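Local coordinates for protein acetyltransferase, GNAT family (Streptococcus agalactiae 2603V/R, PDB 2Q7B) that probably transfers an acetyl group from acetyl-coenzyme A to an amine of a substrate not yet identified, at residues Lys99-Tyr104 / His146-Asn151; Lys117-Phe122 / Glu150-Lys155; Trp74-Leu77 / Val82-Ser85; Thr95-Lys100 / Val164-Pro169. All coordinates share one frame; numbering follows the deposited sequence.

Contact 1: Lys99-Tyr104 / His146-Asn151; sequences KKFFTY and HFFYEN
Matching chi1 torsions bring Phe101 and Phe148 together: Phe101 has its CG opposite the backbone N (chi1 -178°) and reaches out from strand 95-103, while Phe148 takes the same trans turn (174°) and reaches back from helix 143-150. This is the GNAT fold, and the contact joins its central strand to the helix that follows strand 133-139, the parallel neighbour of 95-103 in the sheet. The backbones stay well apart, with Phe101 CA 11.1 Å from Tyr149 CA, so rings alone span the gap. Phe101 CE2 meets Phe148 CE2 at 3.4 Å, and CZ of Phe101 lies 3.6 Å from that same Phe148 carbon. The ring planes are inclined at 53° to each other, and Phe148 arrives near the plane of the Phe101 ring, at its edge. Tyr149 works differently. Its CG sits beside the backbone N, and its ring slides past Phe101 in the opposite direction, its CE1 coming within 3.8 Å of Phe101 CD2. Phe101 is therefore met along one part of its rim by two consecutive helix residues. Leu118 of helix 114-128 and Ile86 of the adjacent strand also pack on Phe101, and Tyr149 rests on Leu136 and Thr138. The phenol oxygen reaches furthest toward the strand, placing Tyr149 OH 3.4 Å from Phe101 CD2, close to the plane of that ring.

Contact 2: Lys117-Phe122 / Glu150-Lys155; sequences KLFERF and ENQGFK
Phe119 presents a face to Gln152 and part of its rim to Phe154. Gln152 lays its CB over that face, 3.8 Å from the Phe119 ring centroid and 27° off the normal, a CH-pi contact displaced toward CE2. Chi1 of Gln152 (-48°) sets CG beside the backbone N and near the ring, with Gln152 CG 3.9 Å from Phe119 CD2; the bend at chi2 then turns the amide, whose NE2 bonds to the carbonyl O of Phe148. Phe154 approaches Phe119 from the opposite direction, rim to rim. Phe119 CE1 and Phe154 CE1 are 3.3 Å apart, with the planes at 65°, and neither ring lies over the other. Gly153, with positive phi, is the C' residue of a Schellman motif that ends helix 143-150, and the side chains before and after it both point toward helix 114-128. The contact thus joins that helix to the loop leading into strand 155-157, above Leu98 of strand 95-103, Ile134 and Leu136 of strand 133-139, and Tyr176 and Lys178 of strand 173-179.

Contact 3: Trp74-Leu77 / Val82-Ser85; sequences WIAL and VVGS
Peptide planes are the flat groups that meet here: the amide N of Ala76 comes in above the plane of the Gly84 carbonyl, 52° out of it, and bonds to Gly84 O at 2.8 Å. At the Ala76 carbonyl, on the facing strand, the approach is flatter, with Val83 N tilted 23° from the plane of the Ala76 C=O and 2.8 Å from Ala76 O. The same oxygen takes a second, weak bond from Gly84 N at 3.5 Å. Val83 and Gly84 thus both face Ala76, a classic beta bulge in the antiparallel hairpin of strands 72-78 and 81-90, which shifts the register by one before Leu77 pairs with Val82. Ile75, Leu77, Val82 and Ser85 point to one face of the sheet, beneath His31 and Leu35 of helix 29-46. There Val82 CG2 is shared, lying 3.7 Å from Leu77 CD2 and 4.1 Å from Ile75 CD1. Ala76 is on the other face, against Leu114 of helix 114-128. The Trp74 indole swings off the partner strand to an edge-to-face pair with Phe125, but its backbone stays engaged, Trp74 O receiving the CA-H of Ser85 at a CA-to-O distance of 3.2 Å. Ser85 OG bonds to Lys100 O on the next strand.

Contact 4: Thr95-Lys100 / Val164-Pro169; sequences TAVLKK and VDYIFP. With FLC (citrate anion), chain C.
This is a loop-on-strand contact, apolar at one end and polar at the other, in which 164-169, from the chain between strands 155-157 and 173-179, lies over one face of central strand 95-103 and closes on a bound citrate. At the apolar end Thr95 CG2 touches Val164 CG2 at 3.8 Å. Further on, Val97 CG2 sits over the centre of the Tyr166 ring, 3.8 Å from the centroid and 5° off the normal, a CH-pi contact nearly along the ring normal. The Lys99 chain bends at its last two torsions, curling NZ back to bond Tyr166 OH at 3.0 Å and citrate OB1 at 3.2 Å. Receiving that bond, Tyr166 OH donates its own proton to citrate OG2 at 2.8 Å. Lys100 NZ holds citrate OA2 and OB1, each at 2.8 Å, while Lys100 N reaches OB1 and OB2 and Gln43 adds another bond. Citrate is probably from the crystallisation liquor, but two lysines, a phenol and a backbone amide converging on it are consistent with a pocket suited to anionic groups.

In the fold
Strand 95-103 runs through the set: contacts 1 and 4 share Lys99 and Lys100 on it, with centres about 15 Å apart, and the hairpin of contact 3 lies beside it through strand 81-90. Contact 3 closes first along the chain; contact 2 is nested inside the loop that contact 4 closes. Contacts 1 and 2, about 8 Å apart, share Glu150 and Asn151, while helix 114-128 also touches Trp74 of contact 3 through Arg121 and Phe122. Contacts 3 and 4 are about 20 Å apart. In the GNAT fold, contact 3 pairs two strands, contact 1 joins the sheet to helix 143-150, contact 2 joins helix 114-128 to the loop after helix 143-150, and contact 4 lays loop 164-169 against the strand beside the citrate.

Contact 1: Lys99-Tyr104 / His146-Asn151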
loop_
_atom_site.group_PDB
_atom_site.type_symbol
_atom_site.label_atom_id
_atom_site.label_comp_id
_atom_site.label_asym_id
_atom_site.label_seq_id
_atom_site.Cartn_x
_atom_site.Cartn_y
_atom_site.Cartn_z
ATOM N N LYS A 99 -15.921 -8.389 3.488
ATOM C CA LYS A 99 -14.927 -7.797 2.605
ATOM C C LYS A 99 -13.522 -8.058 3.100
ATOM O O LYS A 99 -13.322 -8.477 4.236
ATOM C CB LYS A 99 -15.082 -6.262 2.597
ATOM C CG LYS A 99 -16.330 -5.710 1.954
ATOM C CD LYS A 99 -16.417 -4.195 2.105
ATOM C CE LYS A 99 -15.361 -3.417 1.317
ATOM N NZ LYS A 99 -15.477 -3.668 -0.122
ATOM N N LYS A 100 -12.563 -7.766 2.225
ATOM C CA LYS A 100 -11.146 -7.842 2.502
ATOM C C LYS A 100 -10.735 -9.119 3.216
ATOM O O LYS A 100 -9.985 -9.080 4.182
ATOM C CB LYS A 100 -10.710 -6.610 3.278
ATOM C CG LYS A 100 -11.049 -5.282 2.580
ATOM C CD LYS A 100 -10.472 -5.174 1.171
ATOM C CE LYS A 100 -10.924 -3.904 0.473
ATOM N NZ LYS A 100 -11.180 -4.158 -0.971
ATOM N N PHE A 101 -11.215 -10.244 2.685
ATOM C CA PHE A 101 -10.936 -11.548 3.256
ATOM C C PHE A 101 -9.721 -12.170 2.565
ATOM O O PHE A 101 -9.819 -12.650 1.448
ATOM C CB PHE A 101 -12.184 -12.404 3.150
ATOM C CG PHE A 101 -12.051 -13.781 3.743
ATOM C CD1 PHE A 101 -11.178 -14.073 4.786
ATOM C CD2 PHE A 101 -12.928 -14.756 3.341
ATOM C CE1 PHE A 101 -11.121 -15.331 5.318
ATOM C CE2 PHE A 101 -12.892 -15.993 3.887
ATOM C CZ PHE A 101 -11.975 -16.289 4.872
ATOM N N PHE A 102 -8.585 -12.159 3.244
ATOM C CA PHE A 102 -7.331 -12.647 2.667
ATOM C C PHE A 102 -6.530 -13.441 3.672
ATOM O O PHE A 102 -6.600 -13.160 4.867
ATOM C CB PHE A 102 -6.468 -11.466 2.208
ATOM C CG PHE A 102 -7.143 -10.572 1.199
ATOM C CD1 PHE A 102 -7.344 -11.005 -0.099
ATOM C CD2 PHE A 102 -7.561 -9.280 1.548
ATOM C CE1 PHE A 102 -7.966 -10.193 -1.029
ATOM C CE2 PHE A 102 -8.176 -8.472 0.615
ATOM C CZ PHE A 102 -8.385 -8.934 -0.671
ATOM N N THR A 103 -5.788 -14.432 3.176
ATOM C CA THR A 103 -4.889 -15.229 3.998
ATOM C C THR A 103 -3.683 -15.617 3.167
ATOM O O THR A 103 -3.825 -15.842 1.984
ATOM C CB THR A 103 -5.552 -16.558 4.506
ATOM O OG1 THR A 103 -6.011 -17.317 3.392
ATOM C CG2 THR A 103 -6.728 -16.302 5.411
ATOM N N TYR A 104 -2.497 -15.669 3.761
ATOM C CA TYR A 104 -1.344 -16.193 3.025
ATOM C C TYR A 104 -1.587 -17.718 2.858
ATOM O O TYR A 104 -2.163 -18.342 3.743
ATOM C CB TYR A 104 0.012 -15.872 3.694
ATOM C CG TYR A 104 0.525 -14.463 3.418
ATOM C CD1 TYR A 104 0.711 -14.001 2.108
ATOM C CD2 TYR A 104 0.863 -13.600 4.471
ATOM C CE1 TYR A 104 1.186 -12.698 1.862
ATOM C CE2 TYR A 104 1.318 -12.318 4.231
ATOM C CZ TYR A 104 1.482 -11.871 2.933
ATOM O OH TYR A 104 1.968 -10.599 2.744
ATOM N N HIS A 146 -14.744 -20.346 -3.750
ATOM C CA HIS A 146 -16.163 -20.719 -3.886
ATOM C C HIS A 146 -16.532 -21.962 -3.066
ATOM O O HIS A 146 -17.636 -22.031 -2.521
ATOM C CB HIS A 146 -16.559 -21.009 -5.340
ATOM C CG HIS A 146 -16.315 -19.877 -6.280
ATOM N ND1 HIS A 146 -16.107 -20.067 -7.628
ATOM C CD2 HIS A 146 -16.182 -18.548 -6.062
ATOM C CE1 HIS A 146 -15.901 -18.898 -8.206
ATOM N NE2 HIS A 146 -15.932 -17.961 -7.276
ATOM N N PHE A 147 -15.635 -22.950 -3.009
ATOM C CA PHE A 147 -15.912 -24.176 -2.236
ATOM C C PHE A 147 -15.759 -23.861 -0.743
ATOM O O PHE A 147 -16.517 -24.354 0.080
ATOM C CB PHE A 147 -15.016 -25.339 -2.689
ATOM C CG PHE A 147 -15.584 -26.712 -2.380
ATOM C CD1 PHE A 147 -16.853 -27.080 -2.840
ATOM C CD2 PHE A 147 -14.827 -27.663 -1.699
ATOM C CE1 PHE A 147 -17.374 -28.346 -2.579
ATOM C CE2 PHE A 147 -15.338 -28.932 -1.443
ATOM C CZ PHE A 147 -16.613 -29.276 -1.887
ATOM N N PHE A 148 -14.782 -23.022 -0.411
ATOM C CA PHE A 148 -14.602 -22.551 0.960
ATOM C C PHE A 148 -15.881 -21.843 1.450
ATOM O O PHE A 148 -16.382 -22.185 2.516
ATOM C CB PHE A 148 -13.365 -21.621 1.105
ATOM C CG PHE A 148 -13.243 -21.004 2.473
ATOM C CD1 PHE A 148 -12.607 -21.680 3.497
ATOM C CD2 PHE A 148 -13.824 -19.777 2.754
ATOM C CE1 PHE A 148 -12.533 -21.132 4.771
ATOM C CE2 PHE A 148 -13.760 -19.246 4.027
ATOM C CZ PHE A 148 -13.110 -19.928 5.031
ATOM N N TYR A 149 -16.404 -20.890 0.672
ATOM C CA TYR A 149 -17.641 -20.168 1.052
ATOM C C TYR A 149 -18.862 -21.070 1.183
ATOM O O TYR A 149 -19.657 -20.881 2.083
ATOM C CB TYR A 149 -17.979 -19.011 0.096
ATOM C CG TYR A 149 -16.985 -17.868 0.133
ATOM C CD1 TYR A 149 -16.746 -17.166 1.304
ATOM C CD2 TYR A 149 -16.305 -17.485 -1.011
ATOM C CE1 TYR A 149 -15.834 -16.139 1.335
ATOM C CE2 TYR A 149 -15.387 -16.475 -0.994
ATOM C CZ TYR A 149 -15.151 -15.798 0.175
ATOM O OH TYR A 149 -14.244 -14.761 0.156
ATOM N N GLU A 150 -19.003 -22.036 0.295
ATOM C CA GLU A 150 -20.130 -22.971 0.346
ATOM C C GLU A 150 -20.089 -23.848 1.605
ATOM O O GLU A 150 -21.143 -24.174 2.179
ATOM C CB GLU A 150 -20.181 -23.796 -0.942
ATOM C CG GLU A 150 -20.596 -22.938 -2.140
ATOM C CD GLU A 150 -20.266 -23.550 -3.486
ATOM O OE1 GLU A 150 -19.909 -24.751 -3.557
ATOM O OE2 GLU A 150 -20.366 -22.806 -4.483
ATOM N N ASN A 151 -18.866 -24.199 2.029
ATOM C CA ASN A 151 -18.625 -24.946 3.278
ATOM C C ASN A 151 -18.851 -24.091 4.535
ATOM O O ASN A 151 -18.902 -24.633 5.631
ATOM C CB ASN A 151 -17.207 -25.545 3.326
ATOM C CG ASN A 151 -17.044 -26.765 2.438
ATOM O OD1 ASN A 151 -16.124 -26.820 1.623
ATOM N ND2 ASN A 151 -17.924 -27.754 2.597
#

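Contact 2: Lys117-Phe122 / Glu150-Lys155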
loop_
_atom_site.group_PDB
_atom_site.type_symbol
_atom_site.label_atom_id
_atom_site.label_comp_id
_atom_site.label_asym_id
_atom_site.label_seq_id
_atom_site.Cartn_x
_atom_site.Cartn_y
_atom_site.Cartn_z
ATOM N N LYS A 117 -11.080 -19.593 10.838
ATOM C CA LYS A 117 -10.938 -18.863 12.096
ATOM C C LYS A 117 -11.304 -17.390 11.931
ATOM O O LYS A 117 -11.880 -16.793 12.833
ATOM C CB LYS A 117 -9.520 -19.002 12.637
ATOM C CG LYS A 117 -9.224 -20.400 13.128
ATOM C CD LYS A 117 -7.767 -20.600 13.455
ATOM C CE LYS A 117 -7.541 -21.973 14.102
ATOM N NZ LYS A 117 -6.083 -22.236 14.146
ATOM N N LEU A 118 -10.956 -16.809 10.785
ATOM C CA LEU A 118 -11.301 -15.414 10.484
ATOM C C LEU A 118 -12.814 -15.304 10.278
ATOM O O LEU A 118 -13.470 -14.432 10.847
ATOM C CB LEU A 118 -10.547 -14.915 9.245
ATOM C CG LEU A 118 -9.086 -14.552 9.465
ATOM C CD1 LEU A 118 -8.340 -14.482 8.160
ATOM C CD2 LEU A 118 -8.969 -13.237 10.236
ATOM N N PHE A 119 -13.346 -16.215 9.472
ATOM C CA PHE A 119 -14.769 -16.289 9.204
ATOM C C PHE A 119 -15.607 -16.492 10.494
ATOM O O PHE A 119 -16.690 -15.922 10.627
ATOM C CB PHE A 119 -15.064 -17.395 8.193
ATOM C CG PHE A 119 -16.479 -17.460 7.838
ATOM C CD1 PHE A 119 -17.002 -16.515 6.985
ATOM C CD2 PHE A 119 -17.325 -18.418 8.415
ATOM C CE1 PHE A 119 -18.347 -16.515 6.694
ATOM C CE2 PHE A 119 -18.677 -18.443 8.124
ATOM C CZ PHE A 119 -19.194 -17.498 7.255
ATOM N N GLU A 120 -15.096 -17.282 11.437
ATOM C CA GLU A 120 -15.747 -17.469 12.732
ATOM C C GLU A 120 -15.778 -16.190 13.561
ATOM O O GLU A 120 -16.777 -15.911 14.221
ATOM C CB GLU A 120 -15.068 -18.582 13.545
ATOM C CG GLU A 120 -15.450 -19.983 13.099
ATOM C CD GLU A 120 -14.563 -21.080 13.707
ATOM O OE1 GLU A 120 -13.699 -20.778 14.572
ATOM O OE2 GLU A 120 -14.724 -22.253 13.297
ATOM N N ARG A 121 -14.689 -15.423 13.547
ATOM C CA ARG A 121 -14.636 -14.176 14.302
ATOM C C ARG A 121 -15.609 -13.141 13.710
ATOM O O ARG A 121 -16.310 -12.423 14.458
ATOM C CB ARG A 121 -13.209 -13.634 14.358
ATOM C CG ARG A 121 -13.110 -12.291 15.060
ATOM C CD ARG A 121 -13.323 -12.412 16.549
ATOM N NE ARG A 121 -12.057 -12.790 17.150
ATOM C CZ ARG A 121 -11.201 -11.957 17.748
ATOM N NH1 ARG A 121 -11.463 -10.651 17.931
ATOM N NH2 ARG A 121 -10.071 -12.463 18.223
ATOM N N PHE A 122 -15.620 -13.056 12.372
ATOM C CA PHE A 122 -16.559 -12.227 11.629
ATOM C C PHE A 122 -17.962 -12.536 12.109
ATOM O O PHE A 122 -18.755 -11.632 12.384
ATOM C CB PHE A 122 -16.446 -12.534 10.129
ATOM C CG PHE A 122 -17.456 -11.825 9.255
ATOM C CD1 PHE A 122 -18.717 -12.367 9.052
ATOM C CD2 PHE A 122 -17.138 -10.654 8.611
ATOM C CE1 PHE A 122 -19.658 -11.736 8.252
ATOM C CE2 PHE A 122 -18.066 -10.028 7.798
ATOM C CZ PHE A 122 -19.334 -10.574 7.620
ATOM N N GLU A 150 -19.003 -22.036 0.295
ATOM C CA GLU A 150 -20.130 -22.971 0.346
ATOM C C GLU A 150 -20.089 -23.848 1.605
ATOM O O GLU A 150 -21.143 -24.174 2.179
ATOM C CB GLU A 150 -20.181 -23.796 -0.942
ATOM C CG GLU A 150 -20.596 -22.938 -2.140
ATOM C CD GLU A 150 -20.266 -23.550 -3.486
ATOM O OE1 GLU A 150 -19.909 -24.751 -3.557
ATOM O OE2 GLU A 150 -20.366 -22.806 -4.483
ATOM N N ASN A 151 -18.866 -24.199 2.029
ATOM C CA ASN A 151 -18.625 -24.946 3.278
ATOM C C ASN A 151 -18.851 -24.091 4.535
ATOM O O ASN A 151 -18.902 -24.633 5.631
ATOM C CB ASN A 151 -17.207 -25.545 3.326
ATOM C CG ASN A 151 -17.044 -26.765 2.438
ATOM O OD1 ASN A 151 -16.124 -26.820 1.623
ATOM N ND2 ASN A 151 -17.924 -27.754 2.597
ATOM N N GLN A 152 -18.950 -22.767 4.396
ATOM C CA GLN A 152 -19.287 -21.910 5.529
ATOM C C GLN A 152 -20.780 -21.600 5.465
ATOM O O GLN A 152 -21.248 -20.741 6.199
ATOM C CB GLN A 152 -18.489 -20.599 5.529
ATOM C CG GLN A 152 -16.963 -20.700 5.304
ATOM C CD GLN A 152 -16.300 -21.815 6.101
ATOM O OE1 GLN A 152 -16.569 -21.993 7.294
ATOM N NE2 GLN A 152 -15.418 -22.573 5.440
ATOM N N GLY A 153 -21.513 -22.284 4.576
ATOM C CA GLY A 153 -22.950 -22.103 4.424
ATOM C C GLY A 153 -23.460 -21.015 3.489
ATOM O O GLY A 153 -24.645 -20.696 3.552
ATOM N N PHE A 154 -22.604 -20.439 2.631
ATOM C CA PHE A 154 -23.053 -19.411 1.661
ATOM C C PHE A 154 -23.602 -20.036 0.401
ATOM O O PHE A 154 -23.016 -21.005 -0.099
ATOM C CB PHE A 154 -21.928 -18.490 1.210
ATOM C CG PHE A 154 -21.562 -17.462 2.204
ATOM C CD1 PHE A 154 -20.759 -17.792 3.262
ATOM C CD2 PHE A 154 -22.007 -16.149 2.079
ATOM C CE1 PHE A 154 -20.423 -16.872 4.185
ATOM C CE2 PHE A 154 -21.669 -15.209 3.015
ATOM C CZ PHE A 154 -20.860 -15.565 4.076
ATOM N N LYS A 155 -24.689 -19.454 -0.121
ATOM C CA LYS A 155 -25.316 -19.899 -1.361
ATOM C C LYS A 155 -25.149 -18.780 -2.384
ATOM O O LYS A 155 -25.179 -17.612 -2.015
ATOM C CB LYS A 155 -26.792 -20.209 -1.130
#

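Contact 3: Trp74-Leu77 / Val82-Ser85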
loop_
_atom_site.group_PDB
_atom_site.type_symbol
_atom_site.label_atom_id
_atom_site.label_comp_id
_atom_site.label_asym_id
_atom_site.label_seq_id
_atom_site.Cartn_x
_atom_site.Cartn_y
_atom_site.Cartn_z
ATOM N N TRP A 74 -10.632 -7.054 11.047
ATOM C CA TRP A 74 -9.741 -7.898 11.830
ATOM C C TRP A 74 -8.481 -8.281 11.076
ATOM O O TRP A 74 -8.501 -8.508 9.872
ATOM C CB TRP A 74 -10.424 -9.204 12.247
ATOM C CG TRP A 74 -11.649 -9.051 13.119
ATOM C CD1 TRP A 74 -11.693 -9.066 14.480
ATOM C CD2 TRP A 74 -13.003 -8.870 12.677
ATOM N NE1 TRP A 74 -12.979 -8.919 14.913
ATOM C CE2 TRP A 74 -13.808 -8.798 13.832
ATOM C CE3 TRP A 74 -13.614 -8.768 11.413
ATOM C CZ2 TRP A 74 -15.192 -8.628 13.771
ATOM C CZ3 TRP A 74 -14.978 -8.615 11.348
ATOM C CH2 TRP A 74 -15.759 -8.540 12.527
ATOM N N ILE A 75 -7.396 -8.400 11.821
ATOM C CA ILE A 75 -6.151 -8.903 11.271
ATOM C C ILE A 75 -5.690 -10.147 12.053
ATOM O O ILE A 75 -5.830 -10.217 13.272
ATOM C CB ILE A 75 -5.015 -7.831 11.231
ATOM C CG1 ILE A 75 -4.825 -7.190 12.623
ATOM C CG2 ILE A 75 -5.285 -6.799 10.131
ATOM C CD1 ILE A 75 -3.687 -6.192 12.707
ATOM N N ALA A 76 -5.168 -11.132 11.322
ATOM C CA ALA A 76 -4.554 -12.307 11.925
ATOM C C ALA A 76 -3.075 -12.028 11.947
ATOM O O ALA A 76 -2.491 -11.635 10.925
ATOM C CB ALA A 76 -4.815 -13.551 11.115
ATOM N N LEU A 77 -2.460 -12.268 13.094
ATOM C CA LEU A 77 -1.043 -12.045 13.278
ATOM C C LEU A 77 -0.326 -13.336 13.654
ATOM O O LEU A 77 -0.799 -14.069 14.512
ATOM C CB LEU A 77 -0.850 -11.038 14.404
ATOM C CG LEU A 77 -1.520 -9.681 14.196
ATOM C CD1 LEU A 77 -1.719 -8.964 15.492
ATOM C CD2 LEU A 77 -0.701 -8.851 13.256
ATOM N N VAL A 82 1.171 -9.524 10.030
ATOM C CA VAL A 82 -0.163 -9.716 9.455
ATOM C C VAL A 82 -0.095 -10.812 8.389
ATOM O O VAL A 82 0.669 -10.715 7.442
ATOM C CB VAL A 82 -0.715 -8.432 8.823
ATOM C CG1 VAL A 82 -2.039 -8.699 8.102
ATOM C CG2 VAL A 82 -0.900 -7.334 9.865
ATOM N N VAL A 83 -0.892 -11.852 8.584
ATOM C CA VAL A 83 -0.960 -12.979 7.662
ATOM C C VAL A 83 -2.385 -13.294 7.172
ATOM O O VAL A 83 -2.564 -14.150 6.303
ATOM C CB VAL A 83 -0.266 -14.238 8.234
ATOM C CG1 VAL A 83 1.227 -13.983 8.392
ATOM C CG2 VAL A 83 -0.881 -14.696 9.553
ATOM N N GLY A 84 -3.376 -12.559 7.669
ATOM C CA GLY A 84 -4.749 -12.725 7.254
ATOM C C GLY A 84 -5.554 -11.509 7.641
ATOM O O GLY A 84 -5.128 -10.721 8.505
ATOM N N SER A 85 -6.694 -11.336 6.978
ATOM C CA SER A 85 -7.592 -10.236 7.274
ATOM C C SER A 85 -9.022 -10.600 6.920
ATOM O O SER A 85 -9.267 -11.480 6.088
ATOM C CB SER A 85 -7.164 -8.962 6.508
ATOM O OG SER A 85 -7.320 -9.072 5.098
#

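Contact 4: Thr95-Lys100 / Val164-Pro169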
loop_
_atom_site.group_PDB
_atom_site.type_symbol
_atom_site.label_atom_id
_atom_site.label_comp_id
_atom_site.label_asym_id
_atom_site.label_seq_id
_atom_site.Cartn_x
_atom_site.Cartn_y
_atom_site.Cartn_z
ATOM N N THR A 95 -28.363 -6.166 7.014
ATOM C CA THR A 95 -27.361 -6.624 6.055
ATOM C C THR A 95 -25.951 -6.089 6.266
ATOM O O THR A 95 -25.755 -4.913 6.539
ATOM C CB THR A 95 -27.814 -6.232 4.630
ATOM O OG1 THR A 95 -29.076 -6.848 4.371
ATOM C CG2 THR A 95 -26.816 -6.676 3.559
ATOM N N ALA A 96 -24.982 -6.985 6.140
ATOM C CA ALA A 96 -23.568 -6.641 6.196
ATOM C C ALA A 96 -22.856 -7.313 5.032
ATOM O O ALA A 96 -23.309 -8.339 4.526
ATOM C CB ALA A 96 -22.970 -7.070 7.501
ATOM N N VAL A 97 -21.758 -6.712 4.596
ATOM C CA VAL A 97 -20.932 -7.246 3.534
ATOM C C VAL A 97 -19.648 -7.786 4.168
ATOM O O VAL A 97 -19.081 -7.162 5.050
ATOM C CB VAL A 97 -20.531 -6.139 2.501
ATOM C CG1 VAL A 97 -19.740 -6.727 1.322
ATOM C CG2 VAL A 97 -21.767 -5.422 1.985
ATOM N N LEU A 98 -19.221 -8.962 3.712
ATOM C CA LEU A 98 -17.960 -9.574 4.119
ATOM C C LEU A 98 -16.949 -9.122 3.055
ATOM O O LEU A 98 -17.131 -9.396 1.869
ATOM C CB LEU A 98 -18.115 -11.096 4.180
ATOM C CG LEU A 98 -16.955 -11.926 4.754
ATOM C CD1 LEU A 98 -17.463 -13.270 5.266
ATOM C CD2 LEU A 98 -15.841 -12.100 3.751
ATOM N N LYS A 99 -15.921 -8.389 3.488
ATOM C CA LYS A 99 -14.927 -7.797 2.605
ATOM C C LYS A 99 -13.522 -8.058 3.100
ATOM O O LYS A 99 -13.322 -8.477 4.236
ATOM C CB LYS A 99 -15.082 -6.262 2.597
ATOM C CG LYS A 99 -16.330 -5.710 1.954
ATOM C CD LYS A 99 -16.417 -4.195 2.105
ATOM C CE LYS A 99 -15.361 -3.417 1.317
ATOM N NZ LYS A 99 -15.477 -3.668 -0.122
ATOM N N LYS A 100 -12.563 -7.766 2.225
ATOM C CA LYS A 100 -11.146 -7.842 2.502
ATOM C C LYS A 100 -10.735 -9.119 3.216
ATOM O O LYS A 100 -9.985 -9.080 4.182
ATOM C CB LYS A 100 -10.710 -6.610 3.278
ATOM C CG LYS A 100 -11.049 -5.282 2.580
ATOM C CD LYS A 100 -10.472 -5.174 1.171
ATOM C CE LYS A 100 -10.924 -3.904 0.473
ATOM N NZ LYS A 100 -11.180 -4.158 -0.971
ATOM N N VAL A 164 -29.832 -4.845 -2.573
ATOM C CA VAL A 164 -28.997 -4.459 -1.449
ATOM C C VAL A 164 -28.439 -3.037 -1.700
ATOM O O VAL A 164 -28.147 -2.667 -2.838
ATOM C CB VAL A 164 -27.884 -5.532 -1.239
ATOM C CG1 VAL A 164 -26.960 -5.626 -2.473
ATOM C CG2 VAL A 164 -27.067 -5.273 0.017
ATOM N N ASP A 165 -28.307 -2.242 -0.643
ATOM C CA ASP A 165 -27.822 -0.865 -0.759
ATOM C C ASP A 165 -26.300 -0.876 -0.818
ATOM O O ASP A 165 -25.625 -0.301 0.024
ATOM C CB ASP A 165 -28.323 -0.036 0.434
ATOM C CG ASP A 165 -28.105 1.467 0.260
ATOM O OD1 ASP A 165 -28.083 1.957 -0.889
ATOM O OD2 ASP A 165 -27.989 2.169 1.287
ATOM N N TYR A 166 -25.776 -1.518 -1.852
ATOM C CA TYR A 166 -24.348 -1.708 -2.008
ATOM C C TYR A 166 -24.072 -2.066 -3.444
ATOM O O TYR A 166 -24.845 -2.783 -4.062
ATOM C CB TYR A 166 -23.891 -2.842 -1.087
ATOM C CG TYR A 166 -22.411 -3.094 -1.101
ATOM C CD1 TYR A 166 -21.541 -2.268 -0.406
ATOM C CD2 TYR A 166 -21.883 -4.182 -1.788
ATOM C CE1 TYR A 166 -20.184 -2.502 -0.403
ATOM C CE2 TYR A 166 -20.545 -4.415 -1.794
ATOM C CZ TYR A 166 -19.694 -3.581 -1.096
ATOM O OH TYR A 166 -18.340 -3.841 -1.109
ATOM N N ILE A 167 -22.968 -1.555 -3.976
ATOM C CA ILE A 167 -22.577 -1.845 -5.341
ATOM C C ILE A 167 -21.278 -2.628 -5.292
ATOM O O ILE A 167 -20.278 -2.168 -4.699
ATOM C CB ILE A 167 -22.377 -0.552 -6.183
ATOM C CG1 ILE A 167 -23.612 0.365 -6.134
ATOM C CG2 ILE A 167 -22.054 -0.908 -7.640
ATOM C CD1 ILE A 167 -24.738 -0.066 -6.940
ATOM N N PHE A 168 -21.307 -3.819 -5.887
ATOM C CA PHE A 168 -20.140 -4.679 -5.984
ATOM C C PHE A 168 -19.272 -4.170 -7.135
ATOM O O PHE A 168 -19.799 -3.645 -8.125
ATOM C CB PHE A 168 -20.552 -6.143 -6.241
ATOM C CG PHE A 168 -21.460 -6.707 -5.183
ATOM C CD1 PHE A 168 -20.949 -7.187 -3.994
ATOM C CD2 PHE A 168 -22.822 -6.717 -5.363
ATOM C CE1 PHE A 168 -21.806 -7.693 -3.008
ATOM C CE2 PHE A 168 -23.674 -7.217 -4.383
ATOM C CZ PHE A 168 -23.154 -7.697 -3.205
ATOM N N PRO A 169 -17.942 -4.351 -7.039
ATOM C CA PRO A 169 -17.070 -3.844 -8.108
ATOM C C PRO A 169 -17.398 -4.438 -9.480
ATOM O O PRO A 169 -17.917 -5.562 -9.567
ATOM C CB PRO A 169 -15.658 -4.221 -7.633
ATOM C CG PRO A 169 -15.851 -5.251 -6.583
ATOM C CD PRO A 169 -17.180 -5.020 -5.969
HETATM C CAC FLC C . -11.444 -7.522 -3.061
HETATM C CA FLC C . -12.899 -7.556 -3.501
HETATM C CB FLC C . -13.766 -6.596 -2.675
HETATM C CBC FLC C . -13.530 -6.889 -1.197
HETATM C CG FLC C . -15.220 -6.836 -3.072
HETATM C CGC FLC C . -16.242 -5.846 -2.526
HETATM O OA1 FLC C . -10.614 -8.383 -3.499
HETATM O OA2 FLC C . -11.121 -6.618 -2.259
HETATM O OB1 FLC C . -13.215 -5.973 -0.412
HETATM O OB2 FLC C . -13.627 -8.065 -0.808
HETATM O OG1 FLC C . -15.908 -4.648 -2.522
HETATM O OG2 FLC C . -17.386 -6.230 -2.113
HETATM O OHB FLC C . -13.405 -5.237 -2.943
#